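Local coordinates for protein haloacid dehalogenase-like hydrolase (Salmonella enterica subsp. enterica serovar Typhi, PDB 4EZE) that probably hydrolyses O-phosphoserine to serine and phosphate with magnesium as cofactor, the last step of L-serine biosynthesis, at residues 113-118 with 207-212; 117-122 with 216-221; 129-134 with 175-180; 199-204 with 248-253. All blocks are in the same frame, centred on the assembly; numbering follows the deposited sequence.

How the interactions relate
A buried core and a surface tie illustrate how a HAD phosphatase is joined together. Interactions 1 and 2 have centres about 4 Å apart, share S117 and T118, and both start from the helical turn 115-119. Interaction 4 crosses them along the chain, its centre about 11 and 12 Å from theirs; its strand 197-202 stands between strands 110-113 and 220-224 in the parallel sheet. Interaction 3 is nested inside the loops closed by interactions 1 and 2, its centre about 23 Å from that of interaction 4. Interactions 1 and 2 pack around the metal-bearing active-site loop, interaction 4 covers the neighbouring strand of the same sheet, and interaction 3 ties together the helical insertion that follows.

Interaction 1 of 4, residues 113-118 with 207-212; sequences FDMDST and IFTQRL. With NA (sodium ion), chain D.
M115 reaches helix 206-216 by staying extended through its first two torsions, with CG anti to the backbone N (chi1 168°), and then bending at chi3 (64°), which turns the terminal methyl aside from the line of the chain. The sulfur thereby meets L212, its SD lying 3.3 Å from L212 CD1, a short approach, perhaps in part an effect of the model, in which the two side chains cross at about a right angle. The bend takes the methyl to T209, where M115 CE is 3.4 Å from T209 OG1; that hydroxyl is already engaged by L205 O and by S223, so the methyl rests against an oxygen whose polar needs are met nearby. F208 offers its CB, 4.0 Å from M115 SD.

While M115 faces the helix, its neighbours serve the metal site. D114, the predicted nucleophile, sends OD2 to the sodium ion at 2.2 Å, and the backbone O of D116, the predicted proton donor, binds the same ion at 2.4 Å; two waters and D270 complete the site, where magnesium would be expected in the working enzyme. D114 OD1 receives M115 N at 2.7 Å, from above the carboxylate plane, a bond that limits the turning of the carboxylate. The sequence DMDST is the first HAD signature motif, and the wide turn of 115-118 fits the squiggle of this superfamily.

In the fold, M115 fills the angle between helix 206-216 and strand 197-202, touching I200 and S202 of the strand, and F208 reaches on to V174 of helix 168-176.

Interaction 2 of 4, residues 117-122 with 216-221; sequences STFIAE and YQLDYA
F119 is the residue through which 117-122 meets Y216 and L218. S117 opens the segment, its backbone N bonded to E122 O at 3.1 Å, so that the chain from 117 to 122 closes on itself; its hydroxyl goes to E123. T118 follows, with its carbonyl O taken by S181 OG.

At F119 the chain turns its ring toward the other segment, while its backbone N probably bonds back to D114 O. CG lies anti to the backbone N (chi1 -164°), which sends the ring toward 216-221 and presents its far end to two partners. F119 CE2 is 4.0 Å from Y216 CD2, which lies at the phenylalanine edge near the ring plane. The pair forms an offset edge-to-face stack, the edge of F119 directed toward the face of Y216, with the F119 and Y216 centroids 5.9 Å apart and the planes at 66°. The leucine approaches from the opposite direction: L218 CD1 meets the far end of the ring obliquely, 3.7 Å from F119 CZ and 3.9 Å from F119 CE1.

Here the helical turn that follows strand 110-113 of the HAD core packs against the loop joining helix 206-216 to strand 220-224. Q217 ends that helix in a Schellman motif, and L218, one residue on, also packs on I200 of strand 197-202.

Past F119, I120 leaves the helical conformation and packs on L212. A121 pairs through its backbone with T179, and E122 OE2 is modelled so close to the T179 hydroxyl that the details of that bond are doubtful.

Interaction 3 of 4, residues 129-134 with 175-180; sequences ARELGM and CDRMTL
E131 and R177 come together obliquely, and the turn of their flat groups is reflected in the form of the salt bridge between them. The carboxylate and guanidinium planes lie 35° apart, and R177 NH1 reaches E131 OE1 at 2.9 Å from above the carboxylate plane, 65° out of it. The result is a single, bent bond, with an N-H...O angle of 135°, and not a coplanar two-pronged one; R177 NH2 stays 3.5 Å from E131 OE1. The glutamate chain folds at chi2, while the arginine is extended from CG to NE, and that extension spans the gap between two backbones that nowhere approach closely.

R130 stands beside this bridge. The R130 and R177 side chains cross obliquely, their guanidinium planes well off parallel, with R130 NH2 4.2 Å from R177 NH2. A shared carboxylate explains the pairing: E127, one turn earlier on the helix, takes R130 NH1 with one oxygen and R177 NH2 with the other. R177 is consequently held by two acidic residues of the same helix, E127 and E131, and these would be expected to offset the positive charge gathered there.

Beyond E131 the helix finishes in a Schellman motif, made by the bonds from M134 N to A129 O and from G133 N to R130 O, with positive phi at G133. The contact thus joins the C-terminal end of helix 124-131 to the end of helix 168-176, at the surface of the helical insertion, and on the far side C175 and M178 pack on F208 of helix 206-216.

Interaction 4 of 4, residues 199-204 with 248-253; sequences AIISGG and KQTLVD
I201 makes the apolar part of this contact from the strand, and T250 and L251 make it from helix 244-258. With CG1 anti to the carbonyl carbon (chi1 -57°), the isoleucine extends its longer branch to the helix, where I201 CD1 lies 4.0 Å from L251 CD1. The same methyl also rests against the helix backbone, I201 CD1 being 3.9 Å from L251 N. The threonine slides past it in the opposite direction, so that T250 CG2 is 4.1 Å from I201 CD1. No hydrogen bond links the two segments; M277 of helix 275-280 packs on both I201 and L251.

Polar bonds work within each segment. S202 OG accepts G204 N at 2.8 Å, an ST turn at the corner of the chain at 203-204. On the helix, Q249 NE2 reaches D253 OD1 at 2.7 Å, on the syn side, tilted out of the carboxylate plane, and T250 OG1 is satisfied by N246 O one turn back.

A helix laid over a parallel strand in this way is characteristic of the Rossmann-like core of HAD hydrolases, and strand 197-202 here runs beside the one that leads into the predicted nucleophile D114.

Interaction 1 of 4, residues 113-118 with 207-212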
loop_
_atom_site.group_PDB
_atom_site.type_symbol
_atom_site.label_atom_id
_atom_site.label_comp_id
_atom_site.label_asym_id
_atom_site.label_seq_id
_atom_site.Cartn_x
_atom_site.Cartn_y
_atom_site.Cartn_z
ATOM N N PHE A 113 -3.210 2.723 -4.561
ATOM C CA PHE A 113 -3.269 2.384 -3.124
ATOM C C PHE A 113 -4.548 1.637 -2.768
ATOM O O PHE A 113 -5.626 2.050 -3.157
ATOM C CB PHE A 113 -3.282 3.649 -2.285
ATOM C CG PHE A 113 -2.042 4.477 -2.385
ATOM C CD1 PHE A 113 -0.977 4.253 -1.527
ATOM C CD2 PHE A 113 -1.959 5.509 -3.312
ATOM C CE1 PHE A 113 0.159 5.035 -1.598
ATOM C CE2 PHE A 113 -0.829 6.295 -3.391
ATOM C CZ PHE A 113 0.236 6.062 -2.525
ATOM N N ASP A 114 -4.445 0.548 -2.014
ATOM C CA ASP A 114 -5.629 -0.019 -1.382
ATOM C C ASP A 114 -6.112 1.071 -0.411
ATOM O O ASP A 114 -5.342 1.972 -0.075
ATOM C CB ASP A 114 -5.243 -1.293 -0.611
ATOM C CG ASP A 114 -6.453 -2.036 -0.040
ATOM O OD1 ASP A 114 -7.588 -1.675 -0.391
ATOM O OD2 ASP A 114 -6.271 -2.992 0.750
ATOM N N MET A 115 -7.353 0.987 0.063
ATOM C CA MET A 115 -7.847 2.000 1.001
ATOM C C MET A 115 -7.611 1.586 2.454
ATOM O O MET A 115 -6.727 2.128 3.127
ATOM C CB MET A 115 -9.330 2.325 0.759
ATOM C CG MET A 115 -9.973 3.159 1.872
ATOM S SD MET A 115 -11.538 3.907 1.320
ATOM C CE MET A 115 -12.559 2.455 1.022
ATOM N N ASP A 116 -8.385 0.618 2.941
ATOM C CA ASP A 116 -8.334 0.287 4.360
ATOM C C ASP A 116 -6.962 -0.224 4.805
ATOM O O ASP A 116 -6.388 -1.095 4.176
ATOM C CB ASP A 116 -9.404 -0.742 4.716
ATOM C CG ASP A 116 -10.816 -0.201 4.572
ATOM O OD1 ASP A 116 -11.023 1.021 4.741
ATOM O OD2 ASP A 116 -11.720 -1.009 4.277
ATOM N N SER A 117 -6.468 0.306 5.918
ATOM C CA SER A 117 -5.205 -0.131 6.500
ATOM C C SER A 117 -4.031 0.075 5.536
ATOM O O SER A 117 -2.933 -0.422 5.759
ATOM C CB SER A 117 -5.307 -1.584 6.989
ATOM O OG SER A 117 -6.273 -1.690 8.026
ATOM N N THR A 118 -4.273 0.810 4.461
ATOM C CA THR A 118 -3.199 1.225 3.584
ATOM C C THR A 118 -3.199 2.746 3.440
ATOM O O THR A 118 -2.428 3.438 4.114
ATOM C CB THR A 118 -3.263 0.517 2.222
ATOM O OG1 THR A 118 -3.141 -0.893 2.426
ATOM C CG2 THR A 118 -2.100 0.982 1.329
ATOM N N ILE A 207 -18.694 5.494 -1.034
ATOM C CA ILE A 207 -18.883 6.781 -0.398
ATOM C C ILE A 207 -17.568 7.208 0.224
ATOM O O ILE A 207 -17.161 8.353 0.095
ATOM C CB ILE A 207 -20.025 6.786 0.629
ATOM C CG1 ILE A 207 -20.310 8.215 1.076
ATOM C CG2 ILE A 207 -19.687 5.918 1.810
ATOM C CD1 ILE A 207 -21.510 8.345 1.960
ATOM N N PHE A 208 -16.894 6.278 0.885
ATOM C CA PHE A 208 -15.582 6.565 1.436
ATOM C C PHE A 208 -14.534 6.816 0.370
ATOM O O PHE A 208 -13.765 7.760 0.460
ATOM C CB PHE A 208 -15.111 5.408 2.306
ATOM C CG PHE A 208 -15.749 5.366 3.648
ATOM C CD1 PHE A 208 -17.113 5.293 3.772
ATOM C CD2 PHE A 208 -14.984 5.388 4.788
ATOM C CE1 PHE A 208 -17.699 5.251 5.000
ATOM C CE2 PHE A 208 -15.573 5.343 6.021
ATOM C CZ PHE A 208 -16.936 5.275 6.125
ATOM N N THR A 209 -14.522 5.971 -0.650
ATOM C CA THR A 209 -13.503 6.048 -1.678
ATOM C C THR A 209 -13.536 7.338 -2.468
ATOM O O THR A 209 -12.514 7.974 -2.671
ATOM C CB THR A 209 -13.665 4.893 -2.663
ATOM O OG1 THR A 209 -13.494 3.658 -1.972
ATOM C CG2 THR A 209 -12.644 4.985 -3.760
ATOM N N GLN A 210 -14.723 7.736 -2.897
ATOM C CA GLN A 210 -14.868 8.970 -3.646
ATOM C C GLN A 210 -14.544 10.177 -2.790
ATOM O O GLN A 210 -13.913 11.117 -3.239
ATOM C CB GLN A 210 -16.259 9.073 -4.263
ATOM C CG GLN A 210 -16.537 8.000 -5.290
ATOM C CD GLN A 210 -15.411 7.839 -6.285
ATOM O OE1 GLN A 210 -14.844 8.813 -6.756
ATOM N NE2 GLN A 210 -15.088 6.603 -6.612
ATOM N N ARG A 211 -14.985 10.134 -1.542
ATOM C CA ARG A 211 -14.758 11.222 -0.615
ATOM C C ARG A 211 -13.265 11.409 -0.372
ATOM O O ARG A 211 -12.764 12.525 -0.345
ATOM C CB ARG A 211 -15.492 10.928 0.687
ATOM C CG ARG A 211 -15.809 12.138 1.528
ATOM C CD ARG A 211 -16.929 11.821 2.501
ATOM N NE ARG A 211 -16.871 12.661 3.688
ATOM C CZ ARG A 211 -17.588 13.760 3.861
ATOM N NH1 ARG A 211 -18.426 14.156 2.919
ATOM N NH2 ARG A 211 -17.463 14.461 4.975
ATOM N N LEU A 212 -12.554 10.302 -0.217
ATOM C CA LEU A 212 -11.114 10.347 -0.056
ATOM C C LEU A 212 -10.460 10.867 -1.320
ATOM O O LEU A 212 -9.531 11.659 -1.267
ATOM C CB LEU A 212 -10.568 8.968 0.279
ATOM C CG LEU A 212 -10.892 8.479 1.678
ATOM C CD1 LEU A 212 -10.500 7.036 1.837
ATOM C CD2 LEU A 212 -10.190 9.343 2.689
HETATM NA NA NA D . -6.489 -3.211 2.974
HETATM O O HOH W 1 -6.722 -5.283 2.606
HETATM O O HOH W 2 -7.652 -4.259 4.952
#

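Interaction 2 of 4, residues 117-122 with 216-221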
loop_
_atom_site.group_PDB
_atom_site.type_symbol
_atom_site.label_atom_id
_atom_site.label_comp_id
_atom_site.label_asym_id
_atom_site.label_seq_id
_atom_site.Cartn_x
_atom_site.Cartn_y
_atom_site.Cartn_z
ATOM N N SER A 117 -6.468 0.306 5.918
ATOM C CA SER A 117 -5.205 -0.131 6.500
ATOM C C SER A 117 -4.031 0.075 5.536
ATOM O O SER A 117 -2.933 -0.422 5.759
ATOM C CB SER A 117 -5.307 -1.584 6.989
ATOM O OG SER A 117 -6.273 -1.690 8.026
ATOM N N THR A 118 -4.273 0.810 4.461
ATOM C CA THR A 118 -3.199 1.225 3.584
ATOM C C THR A 118 -3.199 2.746 3.440
ATOM O O THR A 118 -2.428 3.438 4.114
ATOM C CB THR A 118 -3.263 0.517 2.222
ATOM O OG1 THR A 118 -3.141 -0.893 2.426
ATOM C CG2 THR A 118 -2.100 0.982 1.329
ATOM N N PHE A 119 -4.073 3.275 2.591
ATOM C CA PHE A 119 -4.178 4.726 2.446
ATOM C C PHE A 119 -4.652 5.365 3.752
ATOM O O PHE A 119 -4.191 6.434 4.128
ATOM C CB PHE A 119 -5.128 5.063 1.322
ATOM C CG PHE A 119 -5.024 6.476 0.845
ATOM C CD1 PHE A 119 -4.114 6.823 -0.160
ATOM C CD2 PHE A 119 -5.863 7.462 1.364
ATOM C CE1 PHE A 119 -4.026 8.137 -0.615
ATOM C CE2 PHE A 119 -5.787 8.777 0.911
ATOM C CZ PHE A 119 -4.866 9.119 -0.075
ATOM N N ILE A 120 -5.559 4.693 4.458
ATOM C CA ILE A 120 -6.014 5.171 5.766
ATOM C C ILE A 120 -5.633 4.127 6.782
ATOM O O ILE A 120 -5.479 2.971 6.416
ATOM C CB ILE A 120 -7.540 5.430 5.796
ATOM C CG1 ILE A 120 -8.324 4.172 5.408
ATOM C CG2 ILE A 120 -7.914 6.563 4.846
ATOM C CD1 ILE A 120 -9.821 4.316 5.632
ATOM N N ALA A 121 -5.428 4.515 8.041
ATOM C CA ALA A 121 -5.035 3.517 9.039
ATOM C C ALA A 121 -6.185 2.572 9.381
ATOM O O ALA A 121 -5.966 1.417 9.785
ATOM C CB ALA A 121 -4.491 4.184 10.295
ATOM N N GLU A 122 -7.415 3.031 9.187
ATOM C CA GLU A 122 -8.556 2.274 9.716
ATOM C C GLU A 122 -9.215 1.301 8.741
ATOM O O GLU A 122 -8.870 1.228 7.557
ATOM C CB GLU A 122 -9.609 3.230 10.301
ATOM C CG GLU A 122 -9.080 4.184 11.382
ATOM C CD GLU A 122 -8.535 5.472 10.812
ATOM O OE1 GLU A 122 -8.481 5.589 9.569
ATOM O OE2 GLU A 122 -8.159 6.364 11.608
ATOM N N TYR A 216 -8.381 14.571 -1.412
ATOM C CA TYR A 216 -6.927 14.625 -1.552
ATOM C C TYR A 216 -6.499 14.708 -2.986
ATOM O O TYR A 216 -5.339 14.472 -3.289
ATOM C CB TYR A 216 -6.258 13.405 -0.924
ATOM C CG TYR A 216 -6.490 13.307 0.546
ATOM C CD1 TYR A 216 -5.810 14.123 1.422
ATOM C CD2 TYR A 216 -7.401 12.417 1.067
ATOM C CE1 TYR A 216 -6.038 14.062 2.780
ATOM C CE2 TYR A 216 -7.626 12.346 2.431
ATOM C CZ TYR A 216 -6.928 13.172 3.284
ATOM O OH TYR A 216 -7.122 13.116 4.658
ATOM N N GLN A 217 -7.435 15.018 -3.876
ATOM C CA GLN A 217 -7.062 15.327 -5.250
ATOM C C GLN A 217 -6.522 14.124 -6.003
ATOM O O GLN A 217 -5.798 14.304 -6.965
ATOM C CB GLN A 217 -5.977 16.416 -5.272
ATOM C CG GLN A 217 -6.381 17.754 -4.671
ATOM C CD GLN A 217 -7.577 18.353 -5.376
ATOM O OE1 GLN A 217 -7.466 19.378 -6.047
ATOM N NE2 GLN A 217 -8.728 17.701 -5.245
ATOM N N LEU A 218 -6.851 12.907 -5.575
ATOM C CA LEU A 218 -6.361 11.719 -6.272
ATOM C C LEU A 218 -6.931 11.721 -7.681
ATOM O O LEU A 218 -8.009 12.256 -7.908
ATOM C CB LEU A 218 -6.739 10.432 -5.523
ATOM C CG LEU A 218 -6.322 10.436 -4.055
ATOM C CD1 LEU A 218 -6.596 9.100 -3.384
ATOM C CD2 LEU A 218 -4.844 10.792 -3.979
ATOM N N ASP A 219 -6.208 11.137 -8.631
ATOM C CA ASP A 219 -6.653 11.165 -10.023
ATOM C C ASP A 219 -7.793 10.189 -10.233
ATOM O O ASP A 219 -8.776 10.515 -10.893
ATOM C CB ASP A 219 -5.507 10.843 -10.980
ATOM C CG ASP A 219 -4.303 11.729 -10.756
ATOM O OD1 ASP A 219 -4.419 12.969 -10.869
ATOM O OD2 ASP A 219 -3.234 11.186 -10.456
ATOM N N TYR A 220 -7.664 8.998 -9.651
ATOM C CA TYR A 220 -8.684 7.950 -9.800
ATOM C C TYR A 220 -9.050 7.302 -8.479
ATOM O O TYR A 220 -8.324 7.405 -7.485
ATOM C CB TYR A 220 -8.203 6.872 -10.782
ATOM C CG TYR A 220 -7.841 7.452 -12.125
ATOM C CD1 TYR A 220 -8.802 7.605 -13.109
ATOM C CD2 TYR A 220 -6.544 7.891 -12.392
ATOM C CE1 TYR A 220 -8.488 8.160 -14.332
ATOM C CE2 TYR A 220 -6.217 8.445 -13.616
ATOM C CZ TYR A 220 -7.200 8.578 -14.580
ATOM O OH TYR A 220 -6.909 9.126 -15.800
ATOM N N ALA A 221 -10.172 6.598 -8.493
ATOM C CA ALA A 221 -10.708 5.985 -7.299
ATOM C C ALA A 221 -11.771 4.985 -7.749
ATOM O O ALA A 221 -12.636 5.318 -8.532
ATOM C CB ALA A 221 -11.299 7.048 -6.382
#

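Interaction 3 of 4, residues 129-134 with 175-180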
loop_
_atom_site.group_PDB
_atom_site.type_symbol
_atom_site.label_atom_id
_atom_site.label_comp_id
_atom_site.label_asym_id
_atom_site.label_seq_id
_atom_site.Cartn_x
_atom_site.Cartn_y
_atom_site.Cartn_z
ATOM N N ALA A 129 -19.426 -0.141 11.889
ATOM C CA ALA A 129 -19.929 -1.104 12.838
ATOM C C ALA A 129 -19.781 -0.650 14.276
ATOM O O ALA A 129 -20.733 -0.747 15.062
ATOM C CB ALA A 129 -19.229 -2.438 12.651
ATOM N N ARG A 130 -18.596 -0.173 14.641
ATOM C CA ARG A 130 -18.399 0.212 16.025
ATOM C C ARG A 130 -19.251 1.430 16.352
ATOM O O ARG A 130 -19.814 1.526 17.434
ATOM C CB ARG A 130 -16.927 0.429 16.391
ATOM C CG ARG A 130 -16.613 -0.095 17.794
ATOM C CD ARG A 130 -15.201 0.206 18.270
ATOM N NE ARG A 130 -14.903 1.623 18.126
ATOM C CZ ARG A 130 -14.038 2.105 17.245
ATOM N NH1 ARG A 130 -13.378 1.262 16.460
ATOM N NH2 ARG A 130 -13.822 3.416 17.157
ATOM N N GLU A 131 -19.370 2.348 15.403
ATOM C CA GLU A 131 -20.235 3.502 15.581
ATOM C C GLU A 131 -21.691 3.073 15.846
ATOM O O GLU A 131 -22.435 3.776 16.517
ATOM C CB GLU A 131 -20.180 4.385 14.341
ATOM C CG GLU A 131 -21.030 5.632 14.420
ATOM C CD GLU A 131 -20.326 6.740 15.165
ATOM O OE1 GLU A 131 -19.231 6.480 15.714
ATOM O OE2 GLU A 131 -20.861 7.867 15.197
ATOM N N LEU A 132 -22.079 1.910 15.331
ATOM C CA LEU A 132 -23.462 1.470 15.382
ATOM C C LEU A 132 -23.720 0.432 16.461
ATOM O O LEU A 132 -24.841 -0.063 16.604
ATOM C CB LEU A 132 -23.887 0.915 14.016
ATOM C CG LEU A 132 -23.864 2.000 12.939
ATOM C CD1 LEU A 132 -24.516 1.551 11.640
ATOM C CD2 LEU A 132 -24.523 3.258 13.467
ATOM N N GLY A 133 -22.695 0.095 17.228
ATOM C CA GLY A 133 -22.865 -0.918 18.273
ATOM C C GLY A 133 -22.832 -2.356 17.753
ATOM O O GLY A 133 -23.317 -3.277 18.413
ATOM N N MET A 134 -22.245 -2.572 16.578
ATOM C CA MET A 134 -22.318 -3.902 15.973
ATOM C C MET A 134 -20.978 -4.571 15.750
ATOM O O MET A 134 -20.867 -5.469 14.916
ATOM C CB MET A 134 -22.980 -3.822 14.625
ATOM C CG MET A 134 -23.937 -2.671 14.445
ATOM S SD MET A 134 -25.018 -3.231 13.127
ATOM C CE MET A 134 -25.931 -4.499 14.004
ATOM N N CYS A 175 -16.334 8.676 7.907
ATOM C CA CYS A 175 -15.309 8.937 6.915
ATOM C C CYS A 175 -14.441 10.104 7.345
ATOM O O CYS A 175 -13.235 10.091 7.164
ATOM C CB CYS A 175 -15.945 9.237 5.566
ATOM S SG CYS A 175 -14.764 9.425 4.248
ATOM N N ASP A 176 -15.072 11.111 7.925
ATOM C CA ASP A 176 -14.382 12.315 8.358
ATOM C C ASP A 176 -13.334 12.053 9.430
ATOM O O ASP A 176 -12.311 12.716 9.468
ATOM C CB ASP A 176 -15.374 13.384 8.803
ATOM C CG ASP A 176 -16.012 14.102 7.635
ATOM O OD1 ASP A 176 -15.742 13.719 6.483
ATOM O OD2 ASP A 176 -16.782 15.053 7.866
ATOM N N ARG A 177 -13.604 11.119 10.327
ATOM C CA ARG A 177 -12.656 10.822 11.394
ATOM C C ARG A 177 -11.569 9.792 11.032
ATOM O O ARG A 177 -10.738 9.441 11.861
ATOM C CB ARG A 177 -13.375 10.461 12.693
ATOM C CG ARG A 177 -14.119 9.162 12.676
ATOM C CD ARG A 177 -14.520 8.792 14.081
ATOM N NE ARG A 177 -14.774 7.366 14.212
ATOM C CZ ARG A 177 -15.986 6.831 14.245
ATOM N NH1 ARG A 177 -17.051 7.611 14.169
ATOM N NH2 ARG A 177 -16.127 5.521 14.362
ATOM N N MET A 178 -11.591 9.302 9.798
ATOM C CA MET A 178 -10.565 8.386 9.315
ATOM C C MET A 178 -9.244 9.132 9.200
ATOM O O MET A 178 -9.237 10.320 8.910
ATOM C CB MET A 178 -10.953 7.816 7.954
ATOM C CG MET A 178 -12.142 6.885 7.979
ATOM S SD MET A 178 -12.070 5.715 9.340
ATOM C CE MET A 178 -13.103 4.417 8.703
ATOM N N THR A 179 -8.125 8.450 9.425
ATOM C CA THR A 179 -6.840 9.140 9.372
ATOM C C THR A 179 -5.956 8.649 8.242
ATOM O O THR A 179 -5.752 7.442 8.061
ATOM C CB THR A 179 -6.079 9.028 10.705
ATOM O OG1 THR A 179 -6.179 7.687 11.187
ATOM C CG2 THR A 179 -6.696 9.969 11.742
ATOM N N LEU A 180 -5.463 9.607 7.469
ATOM C CA LEU A 180 -4.440 9.372 6.465
ATOM C C LEU A 180 -3.287 8.611 7.088
ATOM O O LEU A 180 -2.891 8.926 8.210
ATOM C CB LEU A 180 -3.905 10.708 6.011
ATOM C CG LEU A 180 -3.468 10.605 4.574
ATOM C CD1 LEU A 180 -4.504 9.721 3.926
ATOM C CD2 LEU A 180 -3.417 11.967 3.909
#

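Interaction 4 of 4, residues 199-204 with 248-253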
loop_
_atom_site.group_PDB
_atom_site.type_symbol
_atom_site.label_atom_id
_atom_site.label_comp_id
_atom_site.label_asym_id
_atom_site.label_seq_id
_atom_site.Cartn_x
_atom_site.Cartn_y
_atom_site.Cartn_z
ATOM N N ALA A 199 -4.128 6.523 -7.758
ATOM C CA ALA A 199 -5.398 5.818 -7.736
ATOM C C ALA A 199 -5.633 5.178 -6.366
ATOM O O ALA A 199 -4.691 4.729 -5.713
ATOM C CB ALA A 199 -5.412 4.740 -8.808
ATOM N N ILE A 200 -6.890 5.154 -5.935
ATOM C CA ILE A 200 -7.307 4.215 -4.915
ATOM C C ILE A 200 -8.040 3.078 -5.584
ATOM O O ILE A 200 -8.926 3.311 -6.402
ATOM C CB ILE A 200 -8.217 4.857 -3.859
ATOM C CG1 ILE A 200 -7.355 5.669 -2.902
ATOM C CG2 ILE A 200 -8.977 3.790 -3.077
ATOM C CD1 ILE A 200 -8.125 6.142 -1.706
ATOM N N ILE A 201 -7.658 1.846 -5.246
ATOM C CA ILE A 201 -8.374 0.665 -5.723
ATOM C C ILE A 201 -8.631 -0.238 -4.530
ATOM O O ILE A 201 -7.682 -0.678 -3.880
ATOM C CB ILE A 201 -7.578 -0.097 -6.793
ATOM C CG1 ILE A 201 -7.250 0.828 -7.974
ATOM C CG2 ILE A 201 -8.391 -1.278 -7.291
ATOM C CD1 ILE A 201 -6.476 0.144 -9.104
ATOM N N SER A 202 -9.907 -0.505 -4.240
ATOM C CA SER A 202 -10.311 -1.060 -2.955
ATOM C C SER A 202 -11.638 -1.845 -2.992
ATOM O O SER A 202 -12.542 -1.517 -3.776
ATOM C CB SER A 202 -10.503 0.104 -1.971
ATOM O OG SER A 202 -11.308 -0.291 -0.866
ATOM N N GLY A 203 -11.748 -2.841 -2.105
ATOM C CA GLY A 203 -12.994 -3.597 -1.877
ATOM C C GLY A 203 -13.987 -2.888 -0.967
ATOM O O GLY A 203 -15.009 -3.460 -0.597
ATOM N N GLY A 204 -13.696 -1.633 -0.615
ATOM C CA GLY A 204 -14.535 -0.872 0.313
ATOM C C GLY A 204 -15.687 -0.118 -0.334
ATOM O O GLY A 204 -15.965 -0.292 -1.515
ATOM N N LYS A 248 -6.955 -6.212 -9.302
ATOM C CA LYS A 248 -5.925 -6.355 -10.316
ATOM C C LYS A 248 -6.451 -5.879 -11.689
ATOM O O LYS A 248 -5.837 -5.059 -12.369
ATOM C CB LYS A 248 -5.482 -7.818 -10.393
ATOM C CG LYS A 248 -4.780 -8.144 -11.691
ATOM C CD LYS A 248 -4.157 -9.514 -11.670
ATOM C CE LYS A 248 -3.434 -9.773 -12.983
ATOM N NZ LYS A 248 -2.987 -11.188 -12.977
ATOM N N GLN A 249 -7.601 -6.395 -12.078
ATOM C CA GLN A 249 -8.159 -6.105 -13.395
ATOM C C GLN A 249 -8.445 -4.615 -13.593
ATOM O O GLN A 249 -8.280 -4.080 -14.687
ATOM C CB GLN A 249 -9.435 -6.922 -13.612
ATOM C CG GLN A 249 -9.924 -6.864 -15.041
ATOM C CD GLN A 249 -8.951 -7.550 -15.972
ATOM O OE1 GLN A 249 -8.648 -8.736 -15.806
ATOM N NE2 GLN A 249 -8.446 -6.812 -16.954
ATOM N N THR A 250 -8.902 -3.954 -12.539
ATOM C CA THR A 250 -9.060 -2.490 -12.551
ATOM C C THR A 250 -7.698 -1.830 -12.775
ATOM O O THR A 250 -7.576 -0.864 -13.518
ATOM C CB THR A 250 -9.633 -2.010 -11.205
ATOM O OG1 THR A 250 -10.828 -2.741 -10.926
ATOM C CG2 THR A 250 -9.951 -0.512 -11.219
ATOM N N LEU A 251 -6.657 -2.349 -12.138
ATOM C CA LEU A 251 -5.336 -1.776 -12.355
ATOM C C LEU A 251 -4.894 -1.966 -13.796
ATOM O O LEU A 251 -4.386 -1.045 -14.412
ATOM C CB LEU A 251 -4.324 -2.384 -11.406
ATOM C CG LEU A 251 -2.969 -1.689 -11.388
ATOM C CD1 LEU A 251 -3.114 -0.177 -11.215
ATOM C CD2 LEU A 251 -2.136 -2.287 -10.261
ATOM N N VAL A 252 -5.097 -3.171 -14.322
ATOM C CA VAL A 252 -4.733 -3.490 -15.687
ATOM C C VAL A 252 -5.466 -2.566 -16.648
ATOM O O VAL A 252 -4.853 -1.928 -17.525
ATOM C CB VAL A 252 -5.094 -4.945 -16.023
ATOM C CG1 VAL A 252 -4.901 -5.219 -17.513
ATOM C CG2 VAL A 252 -4.237 -5.880 -15.204
ATOM N N ASP A 253 -6.781 -2.488 -16.470
ATOM C CA ASP A 253 -7.621 -1.681 -17.363
ATOM C C ASP A 253 -7.246 -0.202 -17.289
ATOM O O ASP A 253 -7.305 0.505 -18.298
ATOM C CB ASP A 253 -9.137 -1.908 -17.116
ATOM C CG ASP A 253 -9.573 -3.398 -17.282
ATOM O OD1 ASP A 253 -8.764 -4.243 -17.726
ATOM O OD2 ASP A 253 -10.739 -3.736 -16.962
#